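Local coordinates for protein phosphoribosylformylglycinamidine synthase 2 (Thermus thermophilus, PDB 3VIU) that is a synthase of the AIR synthase related (PurM-like) family, built from two tandem pairs of N- and C-terminal domains, and holds adenosine-5'-diphosphate and magnesium, at residues Leu379-Ala389 and Leu580-His590; Pro458-Leu466 and Glu503-Ser512. All blocks are in the same frame, centred on the assembly; numbering follows the deposited sequence.

In the fold
The two contacts illustrate how packing within a domain and packing of a connecting segment on a domain lie at different depths. Contact 2 is a buried helix pair in the second N-terminal PurM-like domain, its centre about 15 Å from that of the chain. Contact 1 lies at the surface, about 30 Å out, and brings together segments between which contact 2 falls in sequence. Their centres are about 23 Å apart, yet His590 NE2 packs on Leu460 CD2 at 3.7 Å. Contact 2 is near the nucleotide: the Leu508 side chain comes to about 6 Å from adenosine-5'-diphosphate and touches Asp485 of its pocket, while the magnesium ion is about 14 Å from the Leu466 side chain.

Contact 1 of 2, residues Leu379-Ala389 and Leu580-His590; sequences LRETPIPPLEA and LYLLTGKEFGH
Leu379 O, near the C-terminal end of helix 374-380, receives Gly589 N at 3.0 Å in an almost straight bond (175° at the hydrogen). Here an extended connector is laid over the second C-terminal AIR synthase related domain: the loop 382-389 runs across the end of helix 578-584 and the turn after it. The same Leu379 oxygen also accepts Thr382 N, and the two donors arrive from opposite faces of its carbonyl plane. At Arg380 the aliphatic CG and CD run alongside His590, with CD 3.8 Å from ND1; the guanidinium goes on to Leu456 O and Glu372, its plane 88° from the imidazole. Thr382 OG1 bonds to Arg378 O, while CG2, anti to the backbone N, meets Phe588 CD1 at 3.9 Å.

Phe588 has the largest contact area of the residues here. With chi1 at 57° its CG stands between its own backbone N and carbonyl carbon, and the ring edge is presented to the loop. Pro383 O and Ile384 CA lie at that edge, and Pro385 CD meets CE1 there at 3.5 Å. Leu580 CD2, from the helix, covers one ring face 3.8 Å above the centre. Farther along, Leu387 straddles two helix residues, its CD1 4.0 Å from Leu580 CD1 and its CD2 against the methyl of Thr584. The hydroxyl of that threonine donates to Leu580 O and, in an ST turn, accepts from Lys586 N just past the last helical residue. Last comes Ala389, whose CB sits 3.9 Å from Leu583 CD2.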
# COMPACT_ATOMS: atom_id res chain seq x y z
N LEU A 379 -13.40 8.18 -24.33
CA LEU A 379 -14.28 7.94 -23.20
C LEU A 379 -14.33 9.15 -22.26
O LEU A 379 -15.41 9.60 -21.88
CB LEU A 379 -13.85 6.69 -22.43
CG LEU A 379 -14.15 5.37 -23.14
CD1 LEU A 379 -13.56 4.19 -22.37
CD2 LEU A 379 -15.67 5.23 -23.27
N ARG A 380 -13.16 9.68 -21.91
CA ARG A 380 -13.07 10.84 -21.02
C ARG A 380 -13.80 12.08 -21.55
O ARG A 380 -14.43 12.80 -20.78
CB ARG A 380 -11.60 11.19 -20.75
CG ARG A 380 -11.40 12.41 -19.85
CD ARG A 380 -9.92 12.64 -19.52
NE ARG A 380 -9.13 13.06 -20.67
CZ ARG A 380 -8.17 12.32 -21.23
NH1 ARG A 380 -7.89 11.11 -20.74
NH2 ARG A 380 -7.49 12.77 -22.26
N GLU A 381 -13.72 12.31 -22.86
CA GLU A 381 -14.36 13.46 -23.48
C GLU A 381 -15.83 13.21 -23.83
O GLU A 381 -16.51 14.10 -24.33
CB GLU A 381 -13.59 13.87 -24.74
CG GLU A 381 -12.14 14.28 -24.47
CD GLU A 381 -11.43 14.81 -25.71
OE1 GLU A 381 -10.27 15.27 -25.58
OE2 GLU A 381 -12.01 14.77 -26.82
N THR A 382 -16.34 12.01 -23.57
CA THR A 382 -17.74 11.75 -23.86
C THR A 382 -18.59 12.59 -22.89
O THR A 382 -18.42 12.51 -21.68
CB THR A 382 -18.11 10.28 -23.67
OG1 THR A 382 -17.27 9.47 -24.49
CG2 THR A 382 -19.56 10.04 -24.07
N PRO A 383 -19.51 13.40 -23.42
CA PRO A 383 -20.36 14.23 -22.57
C PRO A 383 -21.24 13.37 -21.67
O PRO A 383 -21.71 12.32 -22.09
CB PRO A 383 -21.20 15.02 -23.57
CG PRO A 383 -20.39 15.00 -24.83
CD PRO A 383 -19.84 13.59 -24.84
N ILE A 384 -21.46 13.81 -20.44
CA ILE A 384 -22.32 13.04 -19.55
C ILE A 384 -23.75 13.40 -19.92
O ILE A 384 -24.15 14.56 -19.89
CB ILE A 384 -22.04 13.37 -18.06
CG1 ILE A 384 -21.90 14.89 -17.89
CG2 ILE A 384 -20.76 12.67 -17.59
CD1 ILE A 384 -21.43 15.33 -16.51
N PRO A 385 -24.55 12.40 -20.31
CA PRO A 385 -25.95 12.59 -20.70
C PRO A 385 -26.88 12.94 -19.55
O PRO A 385 -26.61 12.60 -18.40
CB PRO A 385 -26.31 11.25 -21.31
CG PRO A 385 -25.57 10.30 -20.43
CD PRO A 385 -24.20 10.97 -20.32
N PRO A 386 -27.99 13.64 -19.85
CA PRO A 386 -28.94 14.00 -18.79
C PRO A 386 -29.46 12.70 -18.18
O PRO A 386 -29.91 11.81 -18.90
CB PRO A 386 -30.02 14.76 -19.56
CG PRO A 386 -29.26 15.40 -20.68
CD PRO A 386 -28.36 14.26 -21.13
N LEU A 387 -29.38 12.59 -16.86
CA LEU A 387 -29.83 11.37 -16.19
C LEU A 387 -30.89 11.67 -15.15
O LEU A 387 -30.93 12.76 -14.59
CB LEU A 387 -28.65 10.68 -15.51
CG LEU A 387 -27.51 10.23 -16.42
CD1 LEU A 387 -26.36 9.74 -15.57
CD2 LEU A 387 -27.99 9.14 -17.37
N GLU A 388 -31.75 10.69 -14.91
CA GLU A 388 -32.81 10.82 -13.93
C GLU A 388 -33.09 9.48 -13.28
O GLU A 388 -33.11 8.44 -13.95
CB GLU A 388 -34.09 11.35 -14.58
CG GLU A 388 -34.14 12.87 -14.69
CD GLU A 388 -35.43 13.35 -15.31
OE1 GLU A 388 -35.70 14.57 -15.26
OE2 GLU A 388 -36.18 12.50 -15.86
N ALA A 389 -33.31 9.50 -11.97
CA ALA A 389 -33.59 8.27 -11.25
C ALA A 389 -34.18 8.60 -9.89
O ALA A 389 -34.02 9.71 -9.39
CB ALA A 389 -32.30 7.47 -11.08
N LEU A 580 -22.93 6.97 -11.89
CA LEU A 580 -22.97 6.90 -13.35
C LEU A 580 -22.95 5.44 -13.77
O LEU A 580 -23.75 5.00 -14.60
CB LEU A 580 -21.78 7.63 -13.98
CG LEU A 580 -21.62 7.43 -15.50
CD1 LEU A 580 -22.85 7.96 -16.23
CD2 LEU A 580 -20.38 8.14 -15.99
N TYR A 581 -22.02 4.69 -13.19
CA TYR A 581 -21.87 3.27 -13.49
C TYR A 581 -23.14 2.49 -13.17
O TYR A 581 -23.52 1.59 -13.91
CB TYR A 581 -20.71 2.67 -12.72
CG TYR A 581 -20.57 1.18 -12.92
CD1 TYR A 581 -20.07 0.67 -14.12
CD2 TYR A 581 -20.95 0.29 -11.93
CE1 TYR A 581 -19.95 -0.70 -14.32
CE2 TYR A 581 -20.83 -1.09 -12.12
CZ TYR A 581 -20.33 -1.57 -13.31
OH TYR A 581 -20.20 -2.93 -13.51
N LEU A 582 -23.77 2.83 -12.05
CA LEU A 582 -24.99 2.16 -11.63
C LEU A 582 -26.15 2.41 -12.58
O LEU A 582 -26.94 1.51 -12.85
CB LEU A 582 -25.39 2.62 -10.23
CG LEU A 582 -26.74 2.07 -9.73
CD1 LEU A 582 -26.55 0.66 -9.24
CD2 LEU A 582 -27.30 2.95 -8.62
N LEU A 583 -26.23 3.63 -13.11
CA LEU A 583 -27.32 3.99 -14.01
C LEU A 583 -27.10 3.73 -15.51
O LEU A 583 -28.07 3.59 -16.26
CB LEU A 583 -27.71 5.46 -13.80
CG LEU A 583 -28.19 5.80 -12.38
CD1 LEU A 583 -28.40 7.30 -12.26
CD2 LEU A 583 -29.47 5.03 -12.06
N THR A 584 -25.85 3.66 -15.95
CA THR A 584 -25.58 3.43 -17.37
C THR A 584 -24.82 2.14 -17.59
O THR A 584 -24.71 1.65 -18.72
CB THR A 584 -24.75 4.56 -17.98
OG1 THR A 584 -23.43 4.53 -17.43
CG2 THR A 584 -25.40 5.91 -17.71
N GLY A 585 -24.29 1.58 -16.52
CA GLY A 585 -23.52 0.36 -16.64
C GLY A 585 -22.17 0.67 -17.27
O GLY A 585 -21.41 -0.24 -17.58
N LYS A 586 -21.87 1.95 -17.43
CA LYS A 586 -20.61 2.33 -18.06
C LYS A 586 -19.80 3.36 -17.28
O LYS A 586 -20.28 3.93 -16.29
CB LYS A 586 -20.89 2.82 -19.48
CG LYS A 586 -21.70 1.79 -20.30
CD LYS A 586 -21.70 2.07 -21.80
CE LYS A 586 -22.60 3.24 -22.18
NZ LYS A 586 -22.52 3.51 -23.64
N GLU A 587 -18.56 3.58 -17.71
CA GLU A 587 -17.70 4.56 -17.06
C GLU A 587 -17.09 5.43 -18.14
O GLU A 587 -16.42 4.95 -19.05
CB GLU A 587 -16.60 3.89 -16.23
CG GLU A 587 -15.49 3.23 -17.01
CD GLU A 587 -14.32 2.75 -16.14
OE1 GLU A 587 -13.32 2.30 -16.71
OE2 GLU A 587 -14.41 2.83 -14.89
N PHE A 588 -17.34 6.73 -18.03
CA PHE A 588 -16.85 7.69 -19.01
C PHE A 588 -16.96 9.08 -18.42
O PHE A 588 -17.39 9.24 -17.28
CB PHE A 588 -17.69 7.58 -20.30
CG PHE A 588 -19.17 7.79 -20.08
CD1 PHE A 588 -19.74 9.04 -20.27
CD2 PHE A 588 -19.98 6.73 -19.70
CE1 PHE A 588 -21.12 9.23 -20.08
CE2 PHE A 588 -21.36 6.91 -19.50
CZ PHE A 588 -21.93 8.16 -19.69
N GLY A 589 -16.57 10.10 -19.18
CA GLY A 589 -16.64 11.45 -18.67
C GLY A 589 -15.38 11.82 -17.91
O GLY A 589 -14.56 10.96 -17.60
N HIS A 590 -15.21 13.11 -17.61
CA HIS A 590 -14.04 13.57 -16.89
C HIS A 590 -14.18 13.28 -15.40
O HIS A 590 -15.25 13.44 -14.83
CB HIS A 590 -13.85 15.07 -17.08
CG HIS A 590 -12.49 15.57 -16.68
ND1 HIS A 590 -11.40 15.54 -17.52
CD2 HIS A 590 -12.04 16.07 -15.50
CE1 HIS A 590 -10.34 16.01 -16.89
NE2 HIS A 590 -10.70 16.33 -15.66

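Contact 2 of 2, residues Pro458-Leu466 and Glu503-Ser512; sequences PRLGAMHAL and ETIAGLKEAS
Arg459 NH1 is held by both oxygens of the Glu503 carboxylate, in a salt bridge to OE1 at 2.6 Å and a hydrogen bond to OE2 at 3.0 Å. The second runs in the guanidinium plane, bent to 158° at the hydrogen, and meets OE2 on its syn side but tilted out of the carboxylate plane. The two flat groups lie 45° apart. Extended from CG to NE, the arginine chain carries its guanidinium across the neighbouring helix, where Ala506 CB supports one face 3.6 Å from NH2. Glu510 OE2 stands at the guanidinium edge, a long ion pair with NE that completes a charged network. Arg459 is thus a knob in the hole formed by Glu503, Ala506, Gly507 and Glu510.

Two helices of the PurM-like N-terminal domain make this pair, packing on strands 479-488 and 538-548. Their axes come within 7.0 Å at a crossing angle of -40°. Gly507 permits that closeness: its CA lies 4.3 Å from Arg459 CA and makes a CA-H...O contact with Arg459 O. Ala462 CB meets Leu508 CD1 at 3.5 Å, and Leu466 CD1 lies against Ala511 CB and the backbone of Ser512. The Met463 selenium (selenomethionine) rests beside the Glu510 carboxylate, 3.8 Å from CD. Near the start of helix 458-475 a water donates to Pro458 O and to Thr504 OG1, a hydroxyl also bonded to Glu500 O.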
# COMPACT_ATOMS: atom_id res chain seq x y z
N PRO A 458 -5.31 8.85 -15.80
CA PRO A 458 -4.25 8.38 -14.91
C PRO A 458 -3.59 9.44 -14.02
O PRO A 458 -3.41 9.22 -12.82
CB PRO A 458 -3.27 7.68 -15.86
CG PRO A 458 -3.58 8.30 -17.22
CD PRO A 458 -5.08 8.42 -17.19
N ARG A 459 -3.24 10.58 -14.58
CA ARG A 459 -2.60 11.63 -13.79
C ARG A 459 -3.53 12.13 -12.67
O ARG A 459 -3.12 12.22 -11.51
CB ARG A 459 -2.22 12.79 -14.70
CG ARG A 459 -1.38 13.87 -14.07
CD ARG A 459 -1.38 15.08 -14.98
NE ARG A 459 -0.15 15.86 -14.88
CZ ARG A 459 0.86 15.76 -15.74
NH1 ARG A 459 0.79 14.92 -16.75
NH2 ARG A 459 1.94 16.50 -15.56
N LEU A 460 -4.78 12.44 -13.01
CA LEU A 460 -5.74 12.91 -12.01
C LEU A 460 -6.06 11.79 -11.02
O LEU A 460 -6.27 12.03 -9.83
CB LEU A 460 -7.01 13.43 -12.70
CG LEU A 460 -8.10 14.06 -11.82
CD1 LEU A 460 -7.53 15.19 -11.00
CD2 LEU A 460 -9.24 14.56 -12.70
N GLY A 461 -6.05 10.55 -11.51
CA GLY A 461 -6.30 9.41 -10.64
C GLY A 461 -5.24 9.29 -9.55
O GLY A 461 -5.55 9.06 -8.38
N ALA A 462 -3.98 9.44 -9.94
CA ALA A 462 -2.86 9.36 -9.01
C ALA A 462 -2.96 10.48 -7.98
O ALA A 462 -2.76 10.25 -6.79
CB ALA A 462 -1.54 9.46 -9.76
N MSE A 463 -3.28 11.69 -8.44
CA MSE A 463 -3.42 12.84 -7.56
C MSE A 463 -4.53 12.60 -6.54
O MSE A 463 -4.37 12.90 -5.36
CB MSE A 463 -3.76 14.11 -8.36
CG MSE A 463 -2.57 14.78 -9.01
SE MSE A 463 -3.17 16.20 -10.19
CE MSE A 463 -4.20 17.24 -8.93
N HIS A 464 -5.65 12.07 -7.03
CA HIS A 464 -6.79 11.77 -6.17
C HIS A 464 -6.43 10.76 -5.10
O HIS A 464 -6.87 10.89 -3.96
CB HIS A 464 -7.96 11.24 -7.01
CG HIS A 464 -8.96 12.30 -7.38
ND1 HIS A 464 -9.78 12.90 -6.45
CD2 HIS A 464 -9.26 12.86 -8.57
CE1 HIS A 464 -10.54 13.80 -7.06
NE2 HIS A 464 -10.24 13.79 -8.35
N ALA A 465 -5.63 9.77 -5.47
CA ALA A 465 -5.20 8.72 -4.54
C ALA A 465 -4.42 9.27 -3.35
O ALA A 465 -4.75 8.97 -2.20
CB ALA A 465 -4.38 7.66 -5.27
N LEU A 466 -3.39 10.07 -3.62
CA LEU A 466 -2.59 10.64 -2.54
C LEU A 466 -3.46 11.60 -1.72
O LEU A 466 -3.42 11.59 -0.48
CB LEU A 466 -1.38 11.40 -3.10
CG LEU A 466 -0.10 11.29 -2.26
CD1 LEU A 466 0.95 12.24 -2.80
CD2 LEU A 466 -0.40 11.59 -0.80
N GLU A 503 2.14 9.45 -16.58
CA GLU A 503 1.11 10.30 -16.00
C GLU A 503 0.86 9.95 -14.53
O GLU A 503 0.59 10.82 -13.70
CB GLU A 503 -0.20 10.18 -16.78
CG GLU A 503 -0.17 10.82 -18.15
CD GLU A 503 -0.16 12.32 -18.08
OE1 GLU A 503 0.87 12.93 -18.43
OE2 GLU A 503 -1.19 12.89 -17.65
N THR A 504 0.93 8.66 -14.20
CA THR A 504 0.71 8.22 -12.84
C THR A 504 1.78 8.84 -11.95
O THR A 504 1.48 9.43 -10.92
CB THR A 504 0.77 6.68 -12.74
OG1 THR A 504 -0.33 6.13 -13.47
CG2 THR A 504 0.68 6.23 -11.28
N ILE A 505 3.04 8.73 -12.36
CA ILE A 505 4.11 9.31 -11.58
C ILE A 505 4.01 10.85 -11.49
O ILE A 505 4.24 11.43 -10.43
CB ILE A 505 5.49 8.89 -12.13
CG1 ILE A 505 5.69 7.39 -11.85
CG2 ILE A 505 6.59 9.74 -11.50
CD1 ILE A 505 7.06 6.82 -12.21
N ALA A 506 3.64 11.51 -12.59
CA ALA A 506 3.50 12.96 -12.57
C ALA A 506 2.36 13.33 -11.62
O ALA A 506 2.41 14.35 -10.94
CB ALA A 506 3.22 13.49 -13.98
N GLY A 507 1.33 12.49 -11.58
CA GLY A 507 0.21 12.76 -10.70
C GLY A 507 0.63 12.81 -9.24
O GLY A 507 0.27 13.73 -8.51
N LEU A 508 1.39 11.80 -8.80
CA LEU A 508 1.88 11.73 -7.43
C LEU A 508 2.76 12.94 -7.09
O LEU A 508 2.60 13.57 -6.04
CB LEU A 508 2.68 10.44 -7.24
CG LEU A 508 1.97 9.21 -6.64
CD1 LEU A 508 0.47 9.27 -6.87
CD2 LEU A 508 2.56 7.96 -7.26
N LYS A 509 3.68 13.25 -7.98
CA LYS A 509 4.58 14.38 -7.80
C LYS A 509 3.79 15.64 -7.49
O LYS A 509 4.04 16.33 -6.50
CB LYS A 509 5.40 14.59 -9.07
CG LYS A 509 6.21 15.87 -9.11
CD LYS A 509 6.69 16.15 -10.53
CE LYS A 509 7.58 17.40 -10.58
NZ LYS A 509 6.93 18.63 -10.03
N GLU A 510 2.82 15.92 -8.35
CA GLU A 510 1.99 17.10 -8.21
C GLU A 510 1.20 17.14 -6.90
O GLU A 510 1.13 18.19 -6.26
CB GLU A 510 1.06 17.20 -9.41
CG GLU A 510 0.24 18.47 -9.46
CD GLU A 510 -0.34 18.72 -10.84
OE1 GLU A 510 -1.18 19.63 -10.98
OE2 GLU A 510 0.05 17.99 -11.79
N ALA A 511 0.61 16.02 -6.51
CA ALA A 511 -0.15 15.97 -5.26
C ALA A 511 0.81 16.06 -4.08
O ALA A 511 0.52 16.73 -3.08
CB ALA A 511 -0.95 14.67 -5.18
N SER A 512 1.94 15.39 -4.20
CA SER A 512 2.95 15.38 -3.16
C SER A 512 3.48 16.78 -2.88
O SER A 512 3.61 17.18 -1.72
CB SER A 512 4.10 14.47 -3.56
OG SER A 512 5.13 14.50 -2.60
O HOH W 1 -3.10 6.35 -12.11